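PDB 3DRF: oligopeptide-binding protein oppA, which captures oligopeptides as the receptor of the OppABCDF ABC transporter, serving the uptake of peptides longer than three residues and growth in milk. Local coordinates for residues 268-273 / 547-552; 34-39 / 252-257; 38-43 / 277-282. All blocks are in the same frame, centred on the assembly; numbering follows the deposited sequence.

Contact 1. Residues 268-273 / 547-552; sequences SSSKYD and PVNKRV
Asp-273 and Arg-551 form a two-pronged salt bridge where the loop after helix 263-268 meets the turn that ends strand 536-549. Followed outward from the backbone, the Asp-273 side chain first rests its CB on CG2 of Val-552, 3.8 Å away. With CG anti to the carbonyl carbon (chi1 -62°), the carboxylate is carried to the arginine, which grips it side-on: OD1 takes NE at 2.8 Å from above the carboxylate plane, and OD2 takes NH2 at 3.0 Å on its syn side. Both oxygens lie close to the guanidinium plane, so both N-H bonds are nearly straight, although the two flat groups are turned 41° apart. OD2 also accepts from Lys-36 N, so the carboxylate ties arginine and sheet together. The short aspartate suits the place: its carboxylate meets the arginine while its backbone O receives Asn-549 N at 2.8 Å.

Asn-549 suits the head of the turn because its amide serves two sides. Its OD1 accepts Arg-551 N at 2.8 Å, closing an Asx turn, while ND2 donates to a water that in turn donates to Tyr-272 O. Ser-270, at positive phi, closes the preceding helix with a Schellman motif, and its OG makes a weak bond to the same water. Val-552 N returns to Asn-549 O at 3.0 Å, so the arginine projects from a compact, twice-bonded base. The arrangement is that of a type I beta turn reinforced by an Asx turn at a strand end, docked by a salt bridge onto the loop leading into strand 274-276.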
# COMPACT_ATOMS: atom_id res chain seq x y z
N SER A 268 1.00 -28.79 -5.16
CA SER A 268 0.82 -30.23 -5.30
C SER A 268 2.15 -30.93 -5.63
O SER A 268 2.37 -32.02 -5.24
CB SER A 268 -0.25 -30.53 -6.36
OG SER A 268 -1.48 -29.99 -6.00
N SER A 269 3.01 -30.27 -6.36
CA SER A 269 4.30 -30.87 -6.77
C SER A 269 5.46 -30.50 -5.80
O SER A 269 6.58 -30.85 -6.03
CB SER A 269 4.62 -30.39 -8.17
OG SER A 269 5.05 -29.05 -8.20
N SER A 270 5.15 -29.76 -4.75
CA SER A 270 6.18 -29.30 -3.77
C SER A 270 7.25 -28.41 -4.38
O SER A 270 8.36 -28.37 -3.90
CB SER A 270 6.84 -30.51 -3.07
OG SER A 270 5.97 -31.11 -2.17
N LYS A 271 6.90 -27.68 -5.40
CA LYS A 271 7.80 -26.71 -6.00
C LYS A 271 8.18 -25.57 -5.01
O LYS A 271 9.28 -25.08 -5.06
CB LYS A 271 7.18 -26.13 -7.26
CG LYS A 271 8.05 -25.16 -8.11
CD LYS A 271 7.40 -24.87 -9.44
CE LYS A 271 8.03 -23.71 -10.18
NZ LYS A 271 9.27 -24.10 -10.66
N TYR A 272 7.24 -25.21 -4.14
CA TYR A 272 7.45 -24.19 -3.10
C TYR A 272 7.08 -24.72 -1.73
O TYR A 272 6.11 -25.41 -1.61
CB TYR A 272 6.66 -22.91 -3.42
CG TYR A 272 7.06 -22.34 -4.77
CD1 TYR A 272 8.35 -21.83 -4.98
CD2 TYR A 272 6.19 -22.29 -5.84
CE1 TYR A 272 8.72 -21.33 -6.16
CE2 TYR A 272 6.59 -21.79 -7.05
CZ TYR A 272 7.84 -21.30 -7.20
OH TYR A 272 8.27 -20.79 -8.40
N ASP A 273 7.84 -24.36 -0.72
CA ASP A 273 7.50 -24.62 0.66
C ASP A 273 6.42 -23.70 1.18
O ASP A 273 5.63 -24.08 2.00
CB ASP A 273 8.73 -24.49 1.57
CG ASP A 273 9.82 -25.47 1.23
OD1 ASP A 273 9.52 -26.67 1.30
OD2 ASP A 273 10.93 -25.09 0.93
N PRO A 547 -0.26 -21.08 2.79
CA PRO A 547 0.10 -22.48 3.02
C PRO A 547 1.63 -22.67 3.27
O PRO A 547 2.44 -22.03 2.68
CB PRO A 547 -0.31 -23.17 1.71
CG PRO A 547 -0.12 -22.13 0.66
CD PRO A 547 -0.45 -20.80 1.35
N VAL A 548 1.93 -23.56 4.19
CA VAL A 548 3.28 -23.84 4.63
C VAL A 548 3.51 -25.36 4.65
O VAL A 548 2.80 -26.05 5.32
CB VAL A 548 3.54 -23.26 6.05
CG1 VAL A 548 4.97 -23.55 6.46
CG2 VAL A 548 3.25 -21.73 6.07
N ASN A 549 4.49 -25.84 3.91
CA ASN A 549 4.81 -27.29 3.88
C ASN A 549 5.12 -27.73 5.30
O ASN A 549 5.75 -27.05 6.05
CB ASN A 549 6.02 -27.52 2.95
CG ASN A 549 6.39 -28.98 2.80
OD1 ASN A 549 6.81 -29.62 3.72
ND2 ASN A 549 6.27 -29.46 1.61
N LYS A 550 4.64 -28.91 5.66
CA LYS A 550 4.87 -29.45 7.01
C LYS A 550 6.34 -29.66 7.42
O LYS A 550 6.61 -29.74 8.55
CB LYS A 550 3.99 -30.70 7.30
CG LYS A 550 2.54 -30.34 7.31
CD LYS A 550 1.67 -31.51 7.72
CE LYS A 550 0.24 -31.28 7.41
NZ LYS A 550 -0.62 -32.53 7.61
N ARG A 551 7.25 -29.66 6.47
CA ARG A 551 8.65 -29.78 6.78
C ARG A 551 9.22 -28.47 7.41
O ARG A 551 10.23 -28.49 8.07
CB ARG A 551 9.47 -30.19 5.56
CG ARG A 551 9.84 -29.00 4.63
CD ARG A 551 10.72 -29.46 3.52
NE ARG A 551 11.29 -28.36 2.74
CZ ARG A 551 12.58 -28.14 2.57
NH1 ARG A 551 13.48 -28.87 3.17
NH2 ARG A 551 12.97 -27.11 1.85
N VAL A 552 8.51 -27.35 7.22
CA VAL A 552 8.96 -26.04 7.70
C VAL A 552 8.58 -25.79 9.15
O VAL A 552 7.44 -25.96 9.50
CB VAL A 552 8.36 -24.88 6.83
CG1 VAL A 552 8.95 -23.54 7.29
CG2 VAL A 552 8.66 -25.09 5.35
O HOH W 1 6.19 -28.03 -0.64

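Contact 2. Residues 34-39 / 252-257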
# COMPACT_ATOMS: atom_id res chain seq x y z
N ASN A 34 17.44 -25.31 2.76
CA ASN A 34 17.28 -24.43 1.60
C ASN A 34 15.79 -24.29 1.31
O ASN A 34 15.18 -25.15 0.78
CB ASN A 34 18.05 -25.01 0.40
CG ASN A 34 19.56 -25.09 0.70
OD1 ASN A 34 20.24 -24.12 0.82
ND2 ASN A 34 20.06 -26.28 0.88
N LEU A 35 15.26 -23.15 1.69
CA LEU A 35 13.82 -22.90 1.64
C LEU A 35 13.43 -22.34 0.28
O LEU A 35 14.15 -21.60 -0.29
CB LEU A 35 13.45 -21.89 2.76
CG LEU A 35 11.95 -21.59 2.99
CD1 LEU A 35 11.33 -22.76 3.75
CD2 LEU A 35 11.84 -20.34 3.83
N LYS A 36 12.27 -22.73 -0.18
CA LYS A 36 11.74 -22.25 -1.44
C LYS A 36 10.42 -21.53 -1.20
O LYS A 36 9.48 -22.13 -0.75
CB LYS A 36 11.48 -23.43 -2.40
CG LYS A 36 12.84 -24.11 -2.86
CD LYS A 36 12.54 -25.07 -3.92
CE LYS A 36 11.77 -26.12 -3.23
NZ LYS A 36 11.46 -27.31 -4.17
N VAL A 37 10.37 -20.24 -1.51
CA VAL A 37 9.20 -19.40 -1.30
C VAL A 37 8.79 -18.76 -2.61
O VAL A 37 9.59 -18.46 -3.43
CB VAL A 37 9.53 -18.26 -0.26
CG1 VAL A 37 8.26 -17.53 0.19
CG2 VAL A 37 10.23 -18.82 0.98
N ALA A 38 7.49 -18.55 -2.78
CA ALA A 38 6.95 -17.76 -3.87
C ALA A 38 5.94 -16.71 -3.39
O ALA A 38 5.32 -16.83 -2.38
CB ALA A 38 6.32 -18.67 -4.99
N TYR A 39 5.79 -15.70 -4.24
CA TYR A 39 4.69 -14.73 -4.17
C TYR A 39 3.84 -14.86 -5.43
O TYR A 39 4.36 -14.88 -6.50
CB TYR A 39 5.25 -13.29 -3.99
CG TYR A 39 4.19 -12.30 -3.56
CD1 TYR A 39 4.01 -11.96 -2.23
CD2 TYR A 39 3.31 -11.75 -4.49
CE1 TYR A 39 3.00 -11.07 -1.86
CE2 TYR A 39 2.36 -10.90 -4.14
CZ TYR A 39 2.20 -10.59 -2.82
OH TYR A 39 1.21 -9.69 -2.48
N SER A 252 19.93 -21.12 2.73
CA SER A 252 19.51 -20.22 1.64
C SER A 252 18.00 -20.14 1.60
O SER A 252 17.33 -20.96 2.15
CB SER A 252 20.05 -20.67 0.29
OG SER A 252 19.32 -21.77 -0.21
N ILE A 253 17.52 -19.11 0.93
CA ILE A 253 16.12 -18.96 0.55
C ILE A 253 16.01 -18.52 -0.89
O ILE A 253 16.65 -17.58 -1.23
CB ILE A 253 15.38 -17.88 1.43
CG1 ILE A 253 15.47 -18.20 2.92
CG2 ILE A 253 13.87 -17.75 0.96
CD1 ILE A 253 15.13 -17.00 3.88
N THR A 254 15.21 -19.18 -1.71
CA THR A 254 14.91 -18.68 -3.04
C THR A 254 13.49 -18.08 -2.95
O THR A 254 12.60 -18.60 -2.28
CB THR A 254 15.03 -19.79 -4.09
OG1 THR A 254 14.07 -20.82 -3.80
CG2 THR A 254 16.44 -20.33 -4.06
N TYR A 255 13.30 -16.96 -3.59
CA TYR A 255 12.00 -16.27 -3.55
C TYR A 255 11.65 -15.90 -4.98
O TYR A 255 12.38 -15.19 -5.60
CB TYR A 255 12.07 -15.03 -2.63
CG TYR A 255 10.80 -14.70 -1.83
CD1 TYR A 255 9.55 -14.82 -2.37
CD2 TYR A 255 10.89 -14.28 -0.55
CE1 TYR A 255 8.43 -14.51 -1.64
CE2 TYR A 255 9.77 -13.98 0.19
CZ TYR A 255 8.54 -14.11 -0.37
OH TYR A 255 7.43 -13.85 0.37
N GLU A 256 10.54 -16.45 -5.49
CA GLU A 256 10.18 -16.39 -6.90
C GLU A 256 8.77 -15.86 -7.09
O GLU A 256 7.94 -16.16 -6.28
CB GLU A 256 10.29 -17.80 -7.58
CG GLU A 256 11.65 -18.48 -7.46
CD GLU A 256 11.73 -19.76 -8.28
OE1 GLU A 256 10.75 -20.32 -8.73
OE2 GLU A 256 12.86 -20.15 -8.44
N VAL A 257 8.41 -15.33 -8.20
CA VAL A 257 6.99 -15.13 -8.51
C VAL A 257 6.43 -16.41 -9.13
O VAL A 257 7.17 -17.21 -9.71
CB VAL A 257 6.68 -13.88 -9.39
CG1 VAL A 257 6.96 -12.58 -8.62
CG2 VAL A 257 7.44 -13.93 -10.71
O HOH W 2 16.76 -22.33 -1.42
O HOH W 3 11.55 -20.48 -4.59
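Ser-252 opens the strand by giving its hydroxyl proton to OD1 of Asn-34, with OG 2.7 Å from that oxygen, and from there strands 34-39 and 252-257 run as a parallel beta pair within a five-stranded mixed sheet. The serine OG stands between backbone N and carbonyl carbon (chi1 76°), where it also accepts from a water that donates to Leu-35 O. Ser-252 O receives Leu-35 N at 3.0 Å.

Ile-253 turns to the opposite face, where its branched chain suits a strand: CG2 lies beside Val-37 CG2 at 3.8 Å, both side chains pointing the same way, and Tyr-237 of strand 234-239 packs against it. Thr-254 returns to the face of Ser-252. Its N binds Leu-35 O and its O receives Val-37 N at 2.9 Å. Its OG1 lies 3.6 Å from CG of Lys-36, alongside that chain, and shares a water with Val-37 O; the lysine ammonium continues to Ser-270 O.

Tyr-255 covers the same face as Ile-253, and its hydroxyl bonds ND2 of Asn-276 on the far side of strand 34-40. To get there the ring reaches across Val-37, whose CG1, anti to the backbone N (chi1 -169°), makes a CH-pi contact 3.7 Å from the ring centroid, while Tyr-39 N lies at the ring edge.

Glu-256 N donates to Val-37 O at 3.0 Å, and Glu-256 O accepts Tyr-39 N, continuing the parallel ladder. The carboxylate instead serves a neighbour, OE1 bonding Tyr-272 OH. Val-257 closes the run with its CA-H directed at Tyr-39 O, the CA lying 3.3 Å from that oxygen.

Contact 3. Residues 38-43 / 277-282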
# COMPACT_ATOMS: atom_id res chain seq x y z
N ALA A 38 7.49 -18.55 -2.78
CA ALA A 38 6.95 -17.76 -3.87
C ALA A 38 5.94 -16.71 -3.39
O ALA A 38 5.32 -16.83 -2.38
CB ALA A 38 6.32 -18.67 -4.99
N TYR A 39 5.79 -15.70 -4.24
CA TYR A 39 4.69 -14.73 -4.17
C TYR A 39 3.84 -14.86 -5.43
O TYR A 39 4.36 -14.88 -6.50
CB TYR A 39 5.25 -13.29 -3.99
CG TYR A 39 4.19 -12.30 -3.56
CD1 TYR A 39 4.01 -11.96 -2.23
CD2 TYR A 39 3.31 -11.75 -4.49
CE1 TYR A 39 3.00 -11.07 -1.86
CE2 TYR A 39 2.36 -10.90 -4.14
CZ TYR A 39 2.20 -10.59 -2.82
OH TYR A 39 1.21 -9.69 -2.48
N GLN A 40 2.54 -14.95 -5.23
CA GLN A 40 1.62 -15.07 -6.35
C GLN A 40 1.45 -13.72 -7.06
O GLN A 40 1.00 -12.76 -6.51
CB GLN A 40 0.27 -15.60 -5.87
CG GLN A 40 -0.67 -15.93 -7.07
CD GLN A 40 -1.99 -16.46 -6.59
OE1 GLN A 40 -2.88 -15.72 -6.27
NE2 GLN A 40 -2.09 -17.78 -6.52
N SER A 41 1.86 -13.74 -8.31
CA SER A 41 1.80 -12.57 -9.14
C SER A 41 1.75 -12.96 -10.61
O SER A 41 2.54 -13.71 -11.04
CB SER A 41 3.07 -11.71 -8.90
OG SER A 41 3.06 -10.56 -9.74
N ASP A 42 0.81 -12.39 -11.32
CA ASP A 42 0.72 -12.56 -12.77
C ASP A 42 1.62 -11.58 -13.56
O ASP A 42 1.85 -11.75 -14.71
CB ASP A 42 -0.76 -12.47 -13.23
CG ASP A 42 -1.57 -13.71 -12.80
OD1 ASP A 42 -1.00 -14.74 -12.83
OD2 ASP A 42 -2.68 -13.57 -12.35
N SER A 43 2.12 -10.57 -12.88
CA SER A 43 3.08 -9.63 -13.47
C SER A 43 4.52 -9.90 -13.01
O SER A 43 4.74 -10.38 -11.95
CB SER A 43 2.74 -8.20 -13.06
OG SER A 43 1.55 -7.75 -13.66
N GLY A 277 0.49 -14.34 -0.73
CA GLY A 277 -0.35 -13.55 -1.63
C GLY A 277 -1.40 -14.29 -2.44
O GLY A 277 -1.91 -13.76 -3.36
N MET A 278 -1.70 -15.53 -2.06
CA MET A 278 -2.67 -16.29 -2.84
C MET A 278 -4.09 -15.75 -2.74
O MET A 278 -4.50 -15.36 -1.70
CB MET A 278 -2.65 -17.78 -2.44
CG MET A 278 -1.35 -18.46 -2.85
SD MET A 278 -1.38 -20.25 -2.48
CE MET A 278 -2.58 -20.85 -3.71
N VAL A 279 -4.78 -15.75 -3.88
CA VAL A 279 -6.13 -15.21 -4.00
C VAL A 279 -7.15 -16.05 -3.18
O VAL A 279 -7.02 -17.24 -3.01
CB VAL A 279 -6.58 -15.14 -5.48
CG1 VAL A 279 -5.85 -13.98 -6.21
CG2 VAL A 279 -6.47 -16.48 -6.23
N SER A 280 -8.18 -15.37 -2.72
CA SER A 280 -9.22 -15.99 -1.92
C SER A 280 -9.93 -17.15 -2.63
O SER A 280 -10.35 -18.10 -1.98
CB SER A 280 -10.25 -14.94 -1.52
OG SER A 280 -9.69 -13.96 -0.66
N SER A 281 -10.02 -17.09 -3.95
CA SER A 281 -10.76 -18.12 -4.71
C SER A 281 -10.09 -19.51 -4.67
O SER A 281 -10.72 -20.47 -4.94
CB SER A 281 -10.98 -17.71 -6.15
OG SER A 281 -9.74 -17.56 -6.82
N GLN A 282 -8.81 -19.57 -4.35
CA GLN A 282 -8.08 -20.82 -4.24
C GLN A 282 -8.03 -21.45 -2.86
O GLN A 282 -7.46 -22.46 -2.66
CB GLN A 282 -6.63 -20.58 -4.78
CG GLN A 282 -6.59 -20.29 -6.29
CD GLN A 282 -5.25 -19.84 -6.78
OE1 GLN A 282 -4.38 -19.52 -6.02
NE2 GLN A 282 -5.12 -19.79 -8.06
O HOH W 4 -1.07 -11.77 -4.98
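Gln-40 reaches across to the loop 277-282 with a fully extended side chain, and both ends of its amide are used there. OE1 accepts Val-279 N at 3.1 Å, a somewhat bent bond (143° at the hydrogen) whose donor is tilted from the carbonyl plane. NE2 donates to OE1 of Gln-282 at 2.9 Å, nearly within its own amide plane; the two glutamines come from opposite directions with their amides 84° apart. A glutamine suits this buried place because one uncharged group can both accept and donate. Met-278 CG lies 3.8 Å from Gln-40 NE2, giving the amide an apolar neighbour.

Around this core, a water donates to Gln-40 O and to Gly-277 O, joining the backbones. Gly-277, a glycine at positive phi, lets the backbone itself lie over one face of the Tyr-39 ring, its CA 4.1 Å from Tyr-39 CZ. Further out, Ser-263 OG bonds Gln-40 NE2, and Thr-260 O holds Gln-282 NE2, which fixes the rotation of the second amide.

The contact thus joins the end of strand 34-40 to the link between strand 274-276 and helix 283-287, with Tyr-545 and Pro-547 of strand 536-549 against Met-278 and helix 57-62 against Tyr-39.

How the contacts relate
All three contacts lie at or beside the five-stranded sheet, round strand 34-40. Contact 2 pairs one side of that strand with 252-258; on its other side runs strand 274-276, which segment 268-273 of contact 1 leads into and segment 277-282 of contact 3 follows. The centres of contacts 1 and 2 are about 11 Å apart, bridged by Tyr-272 OH to Glu-256 OE1 at 2.5 Å and by Asp-273 N to Lys-36 O at 2.8 Å. Contacts 2 and 3, whose centres are about 14 Å apart, share Ala-38 and Tyr-39. Contacts 1 and 3 meet through apolar packing, Pro-547 CG lying 3.9 Å from Met-278 SD. Together they join chain-distant segments of this Venus-flytrap peptide receptor.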